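Local coordinates for beta-Ala-His dipeptidase (Homo sapiens, PDB 3DLJ), which hydrolyses carnosine, anserine and other Xaa-His dipeptides as a secreted zinc metallopeptidase of the M20 family that binds two zinc ions per subunit, at residues A[51-56]-A[87-92]; A[323-328]-A[351-356]; A[446-451]-A[472-477]. All coordinates share one frame; numbering follows the deposited sequence.

Read from the N terminus, the three contacts follow one another in series, each closing its own loop before the next opens, so none nests or crosses. Contact 1 ties helix 46-65 to the approach of strand 91-96, across 30 residues, in the domain that carries the zinc site. Contact 2 is a pairing of neighbouring strands, 324-331 and 346-355, in the second sheet, with its centre about 31 Å from that of contact 1. Contact 3 brings the chain back to the first sheet, where the loop after one of its edge strands, 444-445, meets the C-terminal helix 464-482. No two contacts touch; the nearest atoms of contacts 2 and 3 lie about 14 Å apart.

Contact 1: A[51-56]-A[87-92]; sequences ELFRMM and PIPPVI
Phe53 lays its ring along the backbone of a proline-rich run. Pro89 CA sits over one ring face, 3.9 Å from the centroid and 20° off the normal, a CH-pi contact displaced toward the rim. At the ring edge, in its plane, lies the carbonyl oxygen of Pro87, while Phe53 CZ comes within 3.1 Å of Ile88 O. Pro87 CB also packs against CZ, and Pro90 CD meets Phe53 CE2 at 3.7 Å. The ring thus spans four consecutive residues of 87-92, mainly through their backbone and proline rings.

Leu52 and Met56, one helical turn apart, pack beside it on Pro89 and Pro90. The branch point of Leu52 rests on the Pro89 ring, CG to CG at 3.7 Å; the rotation that sets Leu52 CG opposite its own backbone N (chi1 -174°) carries the branch there. Met56 uses three atoms: CG against Pro89 CB, CB against Pro90 CG, and the terminal CE 3.3 Å from Pro90 O. Bends at chi2 and chi3 fold its chain back so that the methyl reaches this carbonyl. Ile92 ends the row, its CD1 lying 3.4 Å from Met56 O.

No hydrogen bond joins the two segments. Around them, Arg49 NH1 binds Pro87 O from the preceding turn of the helix, the Ile92 backbone bonds to Ile173, and the Ile92 side chain packs on Ala59, Ala60 and Leu63. Leu52 lies about 4 Å, side chain to side chain, from Asp112, probably an active-site residue. The arrangement is helix-on-sheet packing of an alpha/beta domain: helix 46-65 covers the start of strand 91-96, near the dinuclear zinc site of this M20 peptidase.

Contact 2: A[323-328]-A[351-356]; sequences PSLSIH and FSIRLV
Strands 324-328 and 351-355 run antiparallel, their axes 4.8 Å apart at closest approach and their directions at 161°, with Ser326 and Ser352 as a hydrogen-bonded pair and Leu325-Ile353 and Ile327-Phe351 as non-hydrogen-bonded pairs. The two serines exchange bonds both ways, Ser326 N to Ser352 O and Ser352 N to Ser326 O, each 3.1 Å long. Arg354 N donates to Ser324 O.

The serine face carries the polar part. Ser352 OG meets His328 NE2 at 2.7 Å, at the imidazole edge, a hydrogen bond in which either group could be the donor. With His328 CG anti to its carbonyl carbon (chi1 -53°), the ring swings across to that hydroxyl, and Ser326 O stands over the ring centre, 3.6 Å above the plane. Nearby, Ser324 OG lies against the aliphatic start of Arg354, 3.5 Å from CG.

The opposite face is apolar. Leu325 CD1 reaches Ile353 CG1 at 3.9 Å, and Leu325 CG lies 4.2 Å from Phe351 CD1, obliquely to the ring. Phe351 CB lies beside Ile327 CG1.

The pair belongs to what is probably the M20 lid domain, with the Arg354 side chain about 7 Å from that of zinc ligand His456. Strand 216-232 flanks 351-355 on its other side, bonding Phe351 to Phe227 and Ile353 to Ser225 through the backbone. Helix 361-377 covers the apolar face, with Val368 touching both Phe351 and Ile353.

Contact 3: A[446-451]-A[472-477]; sequences IPLGAV and KLFAAF
Two phenylalanine rings of the C-terminal helix receive the loop 446-451 in different ways. Over one face of Phe477 stands the methyl CD1 of Ile446, only 8° off the normal, a nearly centred CH-pi contact. Phe474 is approached obliquely instead, by Ile446 CG2 near CE1 and by Leu448 CD1, 3.8 Å from CE2; Phe474 also meets Trp151 edge-to-face. The setting is the layered alpha/beta fold of the zinc-binding domain, in which helix 464-482 packs beside the loop that follows edge strand 444-445.

Beside the rings, Leu473 turns one methyl toward both loop side chains. Its CD2 meets Ile446 CG2 at 3.6 Å and Leu448 CD2 at 4.0 Å, while the two leucine chains lie alongside one another, pointing opposite ways. Ile446 divides its work between its branches: with CG1 set opposite the carbonyl carbon (chi1 -47°), the longer arm runs to Phe477 and CG2 is left to face Leu473 and Phe474.

All five touching residues are buried, and no hydrogen bond crosses between the segments. Polar partners outside the pair also hold the loop: Ile446 O accepts from Ser205 OG and Leu448 O from Asn466 ND2. Helix 403-416 adds Ala411 to both Leu473 and Phe477, and Ala150 of helix 141-160 touches Leu448 and Phe474. The Leu448 side chain is about 9 Å from that of Asp206, a zinc ligand. Over the covered Phe477 face, Ile446 CD1 is nearly equidistant from three ring atoms, with Phe477 CZ at 4.0 Å and CE1 and CE2 each at 4.1 Å.

Contact 1: A[51-56]-A[87-92]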
ATOM      1  N   GLU A  51       8.175  17.865  -8.601  1.00 37.52           N
ATOM      2  CA  GLU A  51       8.688  16.583  -9.095  1.00 37.86           C
ATOM      3  C   GLU A  51       7.571  15.551  -9.266  1.00 37.50           C
ATOM      4  O   GLU A  51       7.619  14.680 -10.128  1.00 37.56           O
ATOM      5  CB  GLU A  51       9.752  16.042  -8.146  1.00 37.87           C
ATOM      6  CG  GLU A  51      11.114  16.651  -8.342  1.00 40.12           C
ATOM      7  CD  GLU A  51      11.568  16.556  -9.775  1.00 45.97           C
ATOM      8  OE1 GLU A  51      12.024  15.461 -10.182  1.00 50.51           O
ATOM      9  OE2 GLU A  51      11.465  17.567 -10.510  1.00 47.82           O
ATOM     10  N   LEU A  52       6.545  15.684  -8.452  1.00 37.41           N
ATOM     11  CA  LEU A  52       5.370  14.849  -8.578  1.00 36.90           C
ATOM     12  C   LEU A  52       4.576  15.180  -9.836  1.00 36.86           C
ATOM     13  O   LEU A  52       4.078  14.282 -10.492  1.00 36.95           O
ATOM     14  CB  LEU A  52       4.536  14.974  -7.309  1.00 36.24           C
ATOM     15  CG  LEU A  52       3.302  14.120  -7.081  1.00 36.89           C
ATOM     16  CD1 LEU A  52       3.455  12.626  -7.490  1.00 35.80           C
ATOM     17  CD2 LEU A  52       2.904  14.289  -5.613  1.00 35.01           C
ATOM     18  N   PHE A  53       4.468  16.470 -10.173  1.00 37.20           N
ATOM     19  CA  PHE A  53       3.789  16.913 -11.397  1.00 37.26           C
ATOM     20  C   PHE A  53       4.551  16.477 -12.643  1.00 37.40           C
ATOM     21  O   PHE A  53       3.940  16.151 -13.663  1.00 37.98           O
ATOM     22  CB  PHE A  53       3.645  18.446 -11.420  1.00 37.54           C
ATOM     23  CG  PHE A  53       2.358  18.961 -10.806  1.00 36.98           C
ATOM     24  CD1 PHE A  53       2.201  19.019  -9.426  1.00 35.66           C
ATOM     25  CD2 PHE A  53       1.317  19.402 -11.624  1.00 36.35           C
ATOM     26  CE1 PHE A  53       1.013  19.500  -8.863  1.00 37.45           C
ATOM     27  CE2 PHE A  53       0.137  19.887 -11.081  1.00 36.82           C
ATOM     28  CZ  PHE A  53      -0.023  19.938  -9.704  1.00 37.09           C
ATOM     29  N   ARG A  54       5.881  16.509 -12.568  1.00 37.12           N
ATOM     30  CA  ARG A  54       6.724  16.089 -13.681  1.00 37.00           C
ATOM     31  C   ARG A  54       6.576  14.591 -13.948  1.00 36.04           C
ATOM     32  O   ARG A  54       6.546  14.178 -15.096  1.00 35.70           O
ATOM     33  CB  ARG A  54       8.183  16.417 -13.424  1.00 37.28           C
ATOM     34  CG  ARG A  54       9.001  16.307 -14.687  1.00 40.80           C
ATOM     35  CD  ARG A  54      10.375  16.883 -14.510  1.00 44.82           C
ATOM     36  NE  ARG A  54      11.154  16.060 -13.598  1.00 45.69           N
ATOM     37  CZ  ARG A  54      11.916  15.041 -13.967  1.00 47.15           C
ATOM     38  NH1 ARG A  54      12.577  14.379 -13.033  1.00 49.25           N
ATOM     39  NH2 ARG A  54      12.020  14.677 -15.255  1.00 48.00           N
ATOM     40  N   MET A  55       6.470  13.810 -12.872  1.00 35.38           N
ATOM     41  CA  MET A  55       6.183  12.377 -12.913  1.00 34.93           C
ATOM     42  C   MET A  55       4.892  12.057 -13.671  1.00 34.92           C
ATOM     43  O   MET A  55       4.886  11.226 -14.575  1.00 34.63           O
ATOM     44  CB  MET A  55       6.113  11.807 -11.476  1.00 34.78           C
ATOM     45  CG  MET A  55       5.984  10.268 -11.370  1.00 34.11           C
ATOM     46  SD  MET A  55       7.413   9.300 -11.910  1.00 33.68           S
ATOM     47  CE  MET A  55       7.056   9.039 -13.688  1.00 30.25           C
ATOM     48  N   MET A  56       3.793  12.704 -13.287  1.00 35.17           N
ATOM     49  CA  MET A  56       2.520  12.534 -13.983  1.00 34.94           C
ATOM     50  C   MET A  56       2.646  12.904 -15.450  1.00 34.96           C
ATOM     51  O   MET A  56       2.045  12.252 -16.301  1.00 36.24           O
ATOM     52  CB  MET A  56       1.415  13.346 -13.298  1.00 34.76           C
ATOM     53  CG  MET A  56       1.254  12.994 -11.797  1.00 36.01           C
ATOM     54  SD  MET A  56       1.223  11.213 -11.510  1.00 38.72           S
ATOM     55  CE  MET A  56      -0.412  10.800 -12.124  1.00 33.97           C
ATOM     56  N   PRO A  87      -0.940  22.574  -4.896  1.00 46.40           N
ATOM     57  CA  PRO A  87      -1.646  21.931  -6.014  1.00 45.53           C
ATOM     58  C   PRO A  87      -1.568  20.414  -5.911  1.00 44.20           C
ATOM     59  O   PRO A  87      -0.529  19.885  -5.532  1.00 44.01           O
ATOM     60  CB  PRO A  87      -0.874  22.397  -7.250  1.00 45.10           C
ATOM     61  CG  PRO A  87      -0.018  23.502  -6.794  1.00 46.11           C
ATOM     62  CD  PRO A  87       0.255  23.299  -5.355  1.00 46.69           C
ATOM     63  N   ILE A  88      -2.667  19.738  -6.228  1.00 43.26           N
ATOM     64  CA  ILE A  88      -2.679  18.277  -6.351  1.00 42.45           C
ATOM     65  C   ILE A  88      -2.231  17.933  -7.774  1.00 41.92           C
ATOM     66  O   ILE A  88      -2.621  18.637  -8.726  1.00 42.20           O
ATOM     67  CB  ILE A  88      -4.087  17.699  -6.071  1.00 42.28           C
ATOM     68  CG1 ILE A  88      -4.542  18.048  -4.649  1.00 43.16           C
ATOM     69  CG2 ILE A  88      -4.133  16.196  -6.248  1.00 40.91           C
ATOM     70  CD1 ILE A  88      -6.069  18.194  -4.535  1.00 42.66           C
ATOM     71  N   PRO A  89      -1.364  16.896  -7.924  1.00 40.92           N
ATOM     72  CA  PRO A  89      -0.992  16.353  -9.234  1.00 39.94           C
ATOM     73  C   PRO A  89      -2.184  15.822 -10.027  1.00 39.33           C
ATOM     74  O   PRO A  89      -3.103  15.244  -9.427  1.00 39.42           O
ATOM     75  CB  PRO A  89      -0.044  15.195  -8.878  1.00 39.57           C
ATOM     76  CG  PRO A  89      -0.343  14.877  -7.473  1.00 40.51           C
ATOM     77  CD  PRO A  89      -0.612  16.217  -6.853  1.00 40.40           C
ATOM     78  N   PRO A  90      -2.162  15.994 -11.369  1.00 38.24           N
ATOM     79  CA  PRO A  90      -3.279  15.544 -12.189  1.00 37.66           C
ATOM     80  C   PRO A  90      -3.463  14.047 -12.104  1.00 36.97           C
ATOM     81  O   PRO A  90      -2.527  13.317 -11.746  1.00 37.22           O
ATOM     82  CB  PRO A  90      -2.889  15.973 -13.618  1.00 37.55           C
ATOM     83  CG  PRO A  90      -1.415  16.124 -13.597  1.00 38.04           C
ATOM     84  CD  PRO A  90      -1.107  16.623 -12.187  1.00 38.63           C
ATOM     85  N   VAL A  91      -4.679  13.597 -12.372  1.00 35.92           N
ATOM     86  CA  VAL A  91      -4.926  12.182 -12.463  1.00 35.40           C
ATOM     87  C   VAL A  91      -4.916  11.847 -13.959  1.00 35.49           C
ATOM     88  O   VAL A  91      -5.551  12.535 -14.760  1.00 35.09           O
ATOM     89  CB  VAL A  91      -6.240  11.767 -11.778  1.00 34.96           C
ATOM     90  CG1 VAL A  91      -6.613  10.354 -12.180  1.00 33.90           C
ATOM     91  CG2 VAL A  91      -6.097  11.850 -10.240  1.00 33.26           C
ATOM     92  N   ILE A  92      -4.159  10.819 -14.332  1.00 35.40           N
ATOM     93  CA  ILE A  92      -4.214  10.342 -15.692  1.00 34.90           C
ATOM     94  C   ILE A  92      -5.415   9.433 -15.844  1.00 34.65           C
ATOM     95  O   ILE A  92      -5.585   8.486 -15.074  1.00 34.40           O
ATOM     96  CB  ILE A  92      -2.930   9.615 -16.111  1.00 35.65           C
ATOM     97  CG1 ILE A  92      -1.783  10.622 -16.182  1.00 35.90           C
ATOM     98  CG2 ILE A  92      -3.140   8.866 -17.461  1.00 33.84           C
ATOM     99  CD1 ILE A  92      -0.446   9.990 -16.378  1.00 38.38           C
TER

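Contact 2: A[323-328]-A[351-356]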
ATOM      1  N   PRO A 323      -7.388  -8.652  14.569  1.00 29.53           N
ATOM      2  CA  PRO A 323      -6.945  -7.265  14.621  1.00 29.33           C
ATOM      3  C   PRO A 323      -5.525  -7.172  15.203  1.00 29.59           C
ATOM      4  O   PRO A 323      -5.059  -8.098  15.859  1.00 30.07           O
ATOM      5  CB  PRO A 323      -7.973  -6.615  15.561  1.00 29.28           C
ATOM      6  CG  PRO A 323      -8.431  -7.701  16.415  1.00 29.76           C
ATOM      7  CD  PRO A 323      -8.440  -8.929  15.562  1.00 28.07           C
ATOM      8  N   SER A 324      -4.828  -6.078  14.940  1.00 29.58           N
ATOM      9  CA  SER A 324      -3.491  -5.916  15.456  1.00 29.56           C
ATOM     10  C   SER A 324      -3.302  -4.449  15.825  1.00 29.77           C
ATOM     11  O   SER A 324      -3.946  -3.565  15.227  1.00 30.69           O
ATOM     12  CB  SER A 324      -2.456  -6.364  14.415  1.00 29.65           C
ATOM     13  OG  SER A 324      -2.362  -5.434  13.349  1.00 29.73           O
ATOM     14  N   LEU A 325      -2.445  -4.186  16.807  1.00 29.11           N
ATOM     15  CA  LEU A 325      -2.177  -2.823  17.236  1.00 28.75           C
ATOM     16  C   LEU A 325      -0.679  -2.519  17.156  1.00 29.34           C
ATOM     17  O   LEU A 325       0.135  -3.281  17.688  1.00 29.47           O
ATOM     18  CB  LEU A 325      -2.746  -2.572  18.640  1.00 27.91           C
ATOM     19  CG  LEU A 325      -2.708  -1.121  19.165  1.00 27.69           C
ATOM     20  CD1 LEU A 325      -3.731  -0.963  20.240  1.00 24.77           C
ATOM     21  CD2 LEU A 325      -1.310  -0.679  19.678  1.00 26.12           C
ATOM     22  N   SER A 326      -0.328  -1.426  16.469  1.00 29.25           N
ATOM     23  CA  SER A 326       1.060  -0.983  16.338  1.00 30.54           C
ATOM     24  C   SER A 326       1.251   0.460  16.778  1.00 30.72           C
ATOM     25  O   SER A 326       0.508   1.340  16.357  1.00 31.06           O
ATOM     26  CB  SER A 326       1.535  -1.123  14.885  1.00 30.50           C
ATOM     27  OG  SER A 326       1.515  -2.470  14.500  1.00 30.06           O
ATOM     28  N   ILE A 327       2.255   0.695  17.617  1.00 31.43           N
ATOM     29  CA  ILE A 327       2.613   2.044  18.011  1.00 30.66           C
ATOM     30  C   ILE A 327       3.711   2.494  17.068  1.00 30.41           C
ATOM     31  O   ILE A 327       4.731   1.822  16.925  1.00 31.04           O
ATOM     32  CB  ILE A 327       3.058   2.135  19.508  1.00 31.43           C
ATOM     33  CG1 ILE A 327       1.926   1.694  20.444  1.00 29.97           C
ATOM     34  CG2 ILE A 327       3.522   3.555  19.857  1.00 29.91           C
ATOM     35  CD1 ILE A 327       2.458   0.984  21.705  1.00 32.30           C
ATOM     36  N   HIS A 328       3.460   3.616  16.404  1.00 30.20           N
ATOM     37  CA  HIS A 328       4.302   4.122  15.334  1.00 29.69           C
ATOM     38  C   HIS A 328       5.361   5.095  15.832  1.00 29.02           C
ATOM     39  O   HIS A 328       6.477   5.078  15.358  1.00 30.03           O
ATOM     40  CB  HIS A 328       3.425   4.792  14.240  1.00 29.45           C
ATOM     41  CG  HIS A 328       2.319   3.908  13.729  1.00 30.11           C
ATOM     42  ND1 HIS A 328       2.542   2.633  13.253  1.00 31.91           N
ATOM     43  CD2 HIS A 328       0.982   4.101  13.659  1.00 28.39           C
ATOM     44  CE1 HIS A 328       1.393   2.093  12.885  1.00 29.35           C
ATOM     45  NE2 HIS A 328       0.433   2.965  13.122  1.00 26.64           N
ATOM     46  N   PHE A 351      -0.629   5.610  16.784  1.00 30.10           N
ATOM     47  CA  PHE A 351      -0.808   4.177  16.743  1.00 29.51           C
ATOM     48  C   PHE A 351      -2.048   3.852  15.916  1.00 29.60           C
ATOM     49  O   PHE A 351      -2.883   4.712  15.680  1.00 29.32           O
ATOM     50  CB  PHE A 351      -0.909   3.578  18.170  1.00 28.73           C
ATOM     51  CG  PHE A 351      -2.217   3.892  18.895  1.00 27.69           C
ATOM     52  CD1 PHE A 351      -3.305   3.026  18.799  1.00 25.46           C
ATOM     53  CD2 PHE A 351      -2.346   5.042  19.657  1.00 27.20           C
ATOM     54  CE1 PHE A 351      -4.496   3.283  19.468  1.00 26.30           C
ATOM     55  CE2 PHE A 351      -3.545   5.318  20.335  1.00 28.62           C
ATOM     56  CZ  PHE A 351      -4.616   4.432  20.244  1.00 28.69           C
ATOM     57  N   SER A 352      -2.147   2.612  15.471  1.00 29.95           N
ATOM     58  CA  SER A 352      -3.288   2.213  14.668  1.00 30.54           C
ATOM     59  C   SER A 352      -3.676   0.782  14.977  1.00 30.14           C
ATOM     60  O   SER A 352      -2.874  -0.006  15.456  1.00 30.22           O
ATOM     61  CB  SER A 352      -3.013   2.406  13.157  1.00 30.55           C
ATOM     62  OG  SER A 352      -1.863   1.689  12.734  1.00 30.97           O
ATOM     63  N   ILE A 353      -4.927   0.473  14.693  1.00 30.27           N
ATOM     64  CA  ILE A 353      -5.468  -0.851  14.846  1.00 30.46           C
ATOM     65  C   ILE A 353      -5.984  -1.307  13.479  1.00 30.88           C
ATOM     66  O   ILE A 353      -6.875  -0.682  12.884  1.00 31.96           O
ATOM     67  CB  ILE A 353      -6.610  -0.871  15.914  1.00 30.35           C
ATOM     68  CG1 ILE A 353      -6.097  -0.331  17.264  1.00 30.24           C
ATOM     69  CG2 ILE A 353      -7.178  -2.267  16.073  1.00 27.83           C
ATOM     70  CD1 ILE A 353      -7.178  -0.120  18.328  1.00 31.17           C
ATOM     71  N   ARG A 354      -5.430  -2.407  12.998  1.00 30.75           N
ATOM     72  CA  ARG A 354      -5.910  -3.046  11.798  1.00 29.92           C
ATOM     73  C   ARG A 354      -7.206  -3.753  12.087  1.00 29.91           C
ATOM     74  O   ARG A 354      -7.350  -4.432  13.108  1.00 30.64           O
ATOM     75  CB  ARG A 354      -4.846  -3.993  11.261  1.00 30.09           C
ATOM     76  CG  ARG A 354      -3.542  -3.279  10.924  1.00 30.07           C
ATOM     77  CD  ARG A 354      -3.606  -2.538   9.575  1.00 32.56           C
ATOM     78  NE  ARG A 354      -2.373  -1.783   9.296  1.00 34.69           N
ATOM     79  CZ  ARG A 354      -2.175  -1.002   8.227  1.00 35.86           C
ATOM     80  NH1 ARG A 354      -1.017  -0.367   8.078  1.00 34.65           N
ATOM     81  NH2 ARG A 354      -3.129  -0.857   7.306  1.00 34.86           N
ATOM     82  N   LEU A 355      -8.181  -3.564  11.206  1.00 29.59           N
ATOM     83  CA  LEU A 355      -9.515  -4.055  11.472  1.00 29.11           C
ATOM     84  C   LEU A 355      -9.850  -5.242  10.589  1.00 29.05           C
ATOM     85  O   LEU A 355      -9.385  -5.333   9.461  1.00 28.84           O
ATOM     86  CB  LEU A 355     -10.541  -2.945  11.309  1.00 29.31           C
ATOM     87  CG  LEU A 355     -10.237  -1.595  11.971  1.00 29.66           C
ATOM     88  CD1 LEU A 355     -11.400  -0.624  11.706  1.00 30.40           C
ATOM     89  CD2 LEU A 355     -10.051  -1.752  13.449  1.00 30.42           C
ATOM     90  N   VAL A 356     -10.651  -6.154  11.134  1.00 28.73           N
ATOM     91  CA  VAL A 356     -11.058  -7.365  10.443  1.00 28.77           C
ATOM     92  C   VAL A 356     -12.585  -7.545  10.615  1.00 29.05           C
ATOM     93  O   VAL A 356     -13.189  -6.932  11.493  1.00 29.16           O
ATOM     94  CB  VAL A 356     -10.292  -8.619  10.986  1.00 28.65           C
ATOM     95  CG1 VAL A 356      -8.792  -8.442  10.819  1.00 27.59           C
ATOM     96  CG2 VAL A 356     -10.651  -8.896  12.456  1.00 26.44           C
TER

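Contact 3: A[446-451]-A[472-477]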
ATOM      1  N   ILE A 446      -3.358  -8.292  -8.067  1.00 36.26           N
ATOM      2  CA  ILE A 446      -2.263  -9.127  -8.562  1.00 35.66           C
ATOM      3  C   ILE A 446      -0.922  -8.615  -8.017  1.00 35.07           C
ATOM      4  O   ILE A 446      -0.345  -7.687  -8.559  1.00 35.43           O
ATOM      5  CB  ILE A 446      -2.245  -9.196 -10.115  1.00 35.89           C
ATOM      6  CG1 ILE A 446      -3.669  -9.475 -10.651  1.00 36.02           C
ATOM      7  CG2 ILE A 446      -1.264 -10.259 -10.581  1.00 35.15           C
ATOM      8  CD1 ILE A 446      -3.804  -9.499 -12.175  1.00 35.45           C
ATOM      9  N   PRO A 447      -0.429  -9.237  -6.940  1.00 34.43           N
ATOM     10  CA  PRO A 447       0.822  -8.819  -6.335  1.00 33.59           C
ATOM     11  C   PRO A 447       2.003  -9.154  -7.251  1.00 33.64           C
ATOM     12  O   PRO A 447       2.041 -10.245  -7.798  1.00 31.74           O
ATOM     13  CB  PRO A 447       0.871  -9.626  -5.028  1.00 33.68           C
ATOM     14  CG  PRO A 447      -0.019 -10.833  -5.259  1.00 33.71           C
ATOM     15  CD  PRO A 447      -1.045 -10.405  -6.264  1.00 34.38           C
ATOM     16  N   LEU A 448       2.928  -8.199  -7.440  1.00 34.16           N
ATOM     17  CA  LEU A 448       4.204  -8.470  -8.128  1.00 34.77           C
ATOM     18  C   LEU A 448       5.387  -8.504  -7.161  1.00 35.01           C
ATOM     19  O   LEU A 448       6.437  -9.087  -7.468  1.00 34.96           O
ATOM     20  CB  LEU A 448       4.496  -7.454  -9.250  1.00 35.01           C
ATOM     21  CG  LEU A 448       3.719  -7.455 -10.570  1.00 34.62           C
ATOM     22  CD1 LEU A 448       4.563  -6.822 -11.688  1.00 32.82           C
ATOM     23  CD2 LEU A 448       3.321  -8.838 -10.935  1.00 31.58           C
ATOM     24  N   GLY A 449       5.208  -7.901  -5.991  1.00 34.93           N
ATOM     25  CA  GLY A 449       6.280  -7.807  -5.017  1.00 34.96           C
ATOM     26  C   GLY A 449       6.594  -9.067  -4.238  1.00 35.43           C
ATOM     27  O   GLY A 449       5.728  -9.910  -4.021  1.00 35.46           O
ATOM     28  N   ALA A 450       7.852  -9.209  -3.827  1.00 35.81           N
ATOM     29  CA  ALA A 450       8.215 -10.275  -2.901  1.00 36.00           C
ATOM     30  C   ALA A 450       7.956  -9.812  -1.485  1.00 35.48           C
ATOM     31  O   ALA A 450       7.912  -8.613  -1.202  1.00 36.69           O
ATOM     32  CB  ALA A 450       9.675 -10.730  -3.071  1.00 35.18           C
ATOM     33  N   VAL A 451       7.823 -10.787  -0.599  1.00 35.67           N
ATOM     34  CA  VAL A 451       7.523 -10.587   0.823  1.00 34.88           C
ATOM     35  C   VAL A 451       8.528  -9.653   1.488  1.00 35.00           C
ATOM     36  O   VAL A 451       8.181  -8.902   2.409  1.00 34.98           O
ATOM     37  CB  VAL A 451       7.462 -11.995   1.543  1.00 35.30           C
ATOM     38  CG1 VAL A 451       8.844 -12.665   1.613  1.00 33.42           C
ATOM     39  CG2 VAL A 451       6.809 -11.894   2.915  1.00 34.37           C
ATOM     40  N   LYS A 472       5.434 -10.371 -18.060  1.00 28.92           N
ATOM     41  CA  LYS A 472       4.862 -11.524 -18.761  1.00 29.73           C
ATOM     42  C   LYS A 472       3.508 -11.970 -18.221  1.00 30.13           C
ATOM     43  O   LYS A 472       2.614 -12.366 -19.000  1.00 29.68           O
ATOM     44  CB  LYS A 472       5.827 -12.700 -18.716  1.00 29.78           C
ATOM     45  CG  LYS A 472       7.047 -12.483 -19.551  1.00 30.53           C
ATOM     46  CD  LYS A 472       8.204 -13.234 -18.961  1.00 32.61           C
ATOM     47  CE  LYS A 472       9.396 -13.173 -19.853  1.00 31.29           C
ATOM     48  NZ  LYS A 472      10.204 -14.364 -19.569  1.00 31.69           N
ATOM     49  N   LEU A 473       3.370 -11.914 -16.893  1.00 30.36           N
ATOM     50  CA  LEU A 473       2.126 -12.235 -16.213  1.00 30.64           C
ATOM     51  C   LEU A 473       1.011 -11.327 -16.723  1.00 31.65           C
ATOM     52  O   LEU A 473      -0.092 -11.793 -17.059  1.00 32.47           O
ATOM     53  CB  LEU A 473       2.275 -12.072 -14.691  1.00 30.87           C
ATOM     54  CG  LEU A 473       1.017 -12.248 -13.835  1.00 29.51           C
ATOM     55  CD1 LEU A 473       0.533 -13.649 -14.021  1.00 31.42           C
ATOM     56  CD2 LEU A 473       1.297 -12.003 -12.373  1.00 31.29           C
ATOM     57  N   PHE A 474       1.291 -10.032 -16.768  1.00 31.07           N
ATOM     58  CA  PHE A 474       0.327  -9.090 -17.288  1.00 30.97           C
ATOM     59  C   PHE A 474      -0.019  -9.362 -18.766  1.00 31.02           C
ATOM     60  O   PHE A 474      -1.187  -9.266 -19.174  1.00 30.96           O
ATOM     61  CB  PHE A 474       0.803  -7.635 -17.051  1.00 30.32           C
ATOM     62  CG  PHE A 474       0.747  -7.183 -15.607  1.00 29.57           C
ATOM     63  CD1 PHE A 474      -0.211  -7.695 -14.718  1.00 29.51           C
ATOM     64  CD2 PHE A 474       1.629  -6.195 -15.138  1.00 28.58           C
ATOM     65  CE1 PHE A 474      -0.274  -7.250 -13.373  1.00 28.26           C
ATOM     66  CE2 PHE A 474       1.578  -5.724 -13.779  1.00 26.99           C
ATOM     67  CZ  PHE A 474       0.625  -6.251 -12.910  1.00 29.43           C
ATOM     68  N   ALA A 475       0.993  -9.672 -19.573  1.00 31.59           N
ATOM     69  CA  ALA A 475       0.774 -10.068 -20.992  1.00 32.06           C
ATOM     70  C   ALA A 475      -0.197 -11.275 -21.145  1.00 32.40           C
ATOM     71  O   ALA A 475      -1.198 -11.204 -21.886  1.00 32.87           O
ATOM     72  CB  ALA A 475       2.113 -10.351 -21.672  1.00 31.62           C
ATOM     73  N   ALA A 476       0.080 -12.361 -20.425  1.00 32.51           N
ATOM     74  CA  ALA A 476      -0.806 -13.530 -20.402  1.00 33.07           C
ATOM     75  C   ALA A 476      -2.246 -13.174 -19.958  1.00 33.81           C
ATOM     76  O   ALA A 476      -3.234 -13.717 -20.492  1.00 34.12           O
ATOM     77  CB  ALA A 476      -0.218 -14.620 -19.494  1.00 32.55           C
ATOM     78  N   PHE A 477      -2.337 -12.260 -18.990  1.00 33.40           N
ATOM     79  CA  PHE A 477      -3.582 -11.863 -18.358  1.00 33.84           C
ATOM     80  C   PHE A 477      -4.500 -11.124 -19.330  1.00 34.37           C
ATOM     81  O   PHE A 477      -5.711 -11.387 -19.359  1.00 33.76           O
ATOM     82  CB  PHE A 477      -3.271 -11.026 -17.107  1.00 33.27           C
ATOM     83  CG  PHE A 477      -4.483 -10.542 -16.366  1.00 34.28           C
ATOM     84  CD1 PHE A 477      -5.293 -11.430 -15.652  1.00 34.86           C
ATOM     85  CD2 PHE A 477      -4.809  -9.191 -16.357  1.00 33.83           C
ATOM     86  CE1 PHE A 477      -6.405 -10.975 -14.936  1.00 33.15           C
ATOM     87  CE2 PHE A 477      -5.928  -8.736 -15.653  1.00 34.83           C
ATOM     88  CZ  PHE A 477      -6.727  -9.634 -14.940  1.00 32.88           C
TER